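Local coordinates for protein ECL CdiI (Enterobacter cloacae subsp. cloacae, PDB 4NTQ) that serves as the immunity protein of a contact-dependent growth inhibition system, paired with the toxic ribosomal RNase carried by CdiA, at residues K42-K45 with N46-K50. Sequence-based numbering, arbitrary orientation.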
loop_
_atom_site.group_PDB
_atom_site.type_symbol
_atom_site.label_atom_id
_atom_site.label_comp_id
_atom_site.label_asym_id
_atom_site.label_seq_id
_atom_site.Cartn_x
_atom_site.Cartn_y
_atom_site.Cartn_z
ATOM N N LYS B 42 -14.581 -3.527 8.713
ATOM C CA LYS B 42 -14.552 -4.683 9.596
ATOM C C LYS B 42 -13.702 -5.806 8.972
ATOM O O LYS B 42 -12.896 -6.440 9.657
ATOM C CB LYS B 42 -15.977 -5.150 9.894
ATOM C CG LYS B 42 -16.225 -5.537 11.332
ATOM C CD LYS B 42 -17.702 -5.413 11.692
ATOM C CE LYS B 42 -18.168 -3.954 11.697
ATOM N NZ LYS B 42 -19.615 -3.806 12.057
ATOM N N ASP B 43 -13.865 -6.026 7.670
ATOM C CA ASP B 43 -13.045 -6.998 6.948
ATOM C C ASP B 43 -11.546 -6.644 6.955
ATOM O O ASP B 43 -10.705 -7.526 7.172
ATOM C CB ASP B 43 -13.504 -7.129 5.504
ATOM C CG ASP B 43 -14.834 -7.815 5.368
ATOM O OD1 ASP B 43 -15.182 -8.672 6.206
ATOM O OD2 ASP B 43 -15.530 -7.499 4.391
ATOM N N TYR B 44 -11.223 -5.370 6.704
ATOM C CA TYR B 44 -9.838 -4.928 6.669
ATOM C C TYR B 44 -9.243 -5.198 8.027
ATOM O O TYR B 44 -8.143 -5.750 8.144
ATOM C CB TYR B 44 -9.733 -3.434 6.367
ATOM C CG TYR B 44 -9.727 -3.075 4.893
ATOM C CD1 TYR B 44 -8.550 -3.152 4.139
ATOM C CD2 TYR B 44 -10.890 -2.632 4.257
ATOM C CE1 TYR B 44 -8.539 -2.818 2.774
ATOM C CE2 TYR B 44 -10.890 -2.291 2.906
ATOM C CZ TYR B 44 -9.716 -2.388 2.163
ATOM O OH TYR B 44 -9.723 -2.053 0.818
ATOM N N LYS B 45 -10.002 -4.840 9.057
ATOM C CA LYS B 45 -9.531 -4.928 10.440
ATOM C C LYS B 45 -9.355 -6.381 10.868
ATOM O O LYS B 45 -8.410 -6.722 11.576
ATOM C CB LYS B 45 -10.490 -4.197 11.393
ATOM C CG LYS B 45 -10.343 -2.678 11.377
ATOM C CD LYS B 45 -11.343 -1.994 12.313
ATOM C CE LYS B 45 -10.855 -0.594 12.657
ATOM N NZ LYS B 45 -11.794 0.145 13.536
ATOM N N ASN B 46 -10.265 -7.240 10.437
ATOM C CA ASN B 46 -10.126 -8.657 10.741
ATOM C C ASN B 46 -8.843 -9.234 10.125
ATOM O O ASN B 46 -8.101 -9.967 10.771
ATOM C CB ASN B 46 -11.355 -9.424 10.266
ATOM C CG ASN B 46 -11.108 -10.899 10.194
ATOM O OD1 ASN B 46 -11.164 -11.592 11.206
ATOM N ND2 ASN B 46 -10.813 -11.397 8.993
ATOM N N SER B 47 -8.578 -8.863 8.881
ATOM C CA SER B 47 -7.387 -9.302 8.179
ATOM C C SER B 47 -6.112 -8.829 8.872
ATOM O O SER B 47 -5.147 -9.580 8.972
ATOM C CB SER B 47 -7.420 -8.798 6.740
ATOM O OG SER B 47 -6.138 -8.849 6.151
ATOM N N TRP B 48 -6.114 -7.589 9.357
ATOM C CA TRP B 48 -4.963 -7.040 10.066
ATOM C C TRP B 48 -4.744 -7.774 11.386
ATOM O O TRP B 48 -3.609 -8.055 11.766
ATOM C CB TRP B 48 -5.162 -5.544 10.346
ATOM C CG TRP B 48 -5.380 -4.695 9.122
ATOM C CD1 TRP B 48 -5.001 -4.983 7.844
ATOM C CD2 TRP B 48 -6.040 -3.422 9.067
ATOM N NE1 TRP B 48 -5.384 -3.971 6.988
ATOM C CE2 TRP B 48 -6.026 -3.000 7.716
ATOM C CE3 TRP B 48 -6.649 -2.597 10.028
ATOM C CZ2 TRP B 48 -6.584 -1.787 7.301
ATOM C CZ3 TRP B 48 -7.214 -1.390 9.614
ATOM C CH2 TRP B 48 -7.179 -1.001 8.258
ATOM N N LEU B 49 -5.837 -8.073 12.086
ATOM C CA LEU B 49 -5.764 -8.835 13.335
ATOM C C LEU B 49 -5.094 -10.197 13.118
ATOM O O LEU B 49 -4.199 -10.572 13.863
ATOM C CB LEU B 49 -7.155 -9.032 13.946
ATOM C CG LEU B 49 -7.200 -9.752 15.297
ATOM C CD1 LEU B 49 -6.289 -9.080 16.291
ATOM C CD2 LEU B 49 -8.617 -9.798 15.855
ATOM N N LYS B 50 -5.529 -10.922 12.094
ATOM C CA LYS B 50 -4.964 -12.238 11.788
ATOM C C LYS B 50 -3.504 -12.119 11.407
ATOM O O LYS B 50 -2.665 -12.863 11.907
ATOM C CB LYS B 50 -5.729 -12.918 10.649
ATOM C CG LYS B 50 -7.105 -13.447 11.036
ATOM C CD LYS B 50 -7.754 -14.183 9.862
ATOM C CE LYS B 50 -9.107 -14.766 10.240
ATOM N NZ LYS B 50 -9.917 -15.137 9.038
HETATM O O HOH W 1 -11.085 -10.249 6.694
#
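Trp48 turns its indole back over the preceding helical turn toward Tyr44 and Lys45 through its first torsion, which sets CG opposite its own carbonyl carbon and beside the backbone N (chi1 -58°); the backbone holds Tyr44 CB against the face thus presented, and Tyr44 chi1 only directs the phenol. The geometry fits a CH-pi contact: Tyr44 CB sits 4.1 Å from the centroid of the six-membered ring of Trp48 and 26° off the ring normal, over the face. Its nearest ring atom is CZ2 of Trp48, 3.7 Å from CB of Tyr44, whereas the phenol meets the indole only obliquely. Farther round the same indole, Lys45 CG touches Trp48 CZ3 at 3.8 Å, and beyond CG the extended chain leads away from the indole. Tyr44 O also lies 3.1 Å above the indole plane, displaced toward the rim, yet accepts Trp48 N at 3.0 Å in the carbonyl plane. The indole NE1 is hydrogen-bonded instead to Ala65 O, and Tyr44 OH to Pro35 O, which would limit rotation of both rings. On another side, one water donates to Asp43 O at 2.8 Å and accepts from Asn46 ND2 at 2.6 Å, tying a backbone carbonyl to a side-chain amide. Leu34 of strand 28-35 touches both aromatic residues, while Leu143 of helix 133-144 meets Lys45 and Trp48. With Leu49 N reaching Lys45 O at 3.0 Å and 161°, the repeated i to i+4 bonding identifies a regular alpha-helical turn, here in helix 41-58 of the CdiI N-terminal domain.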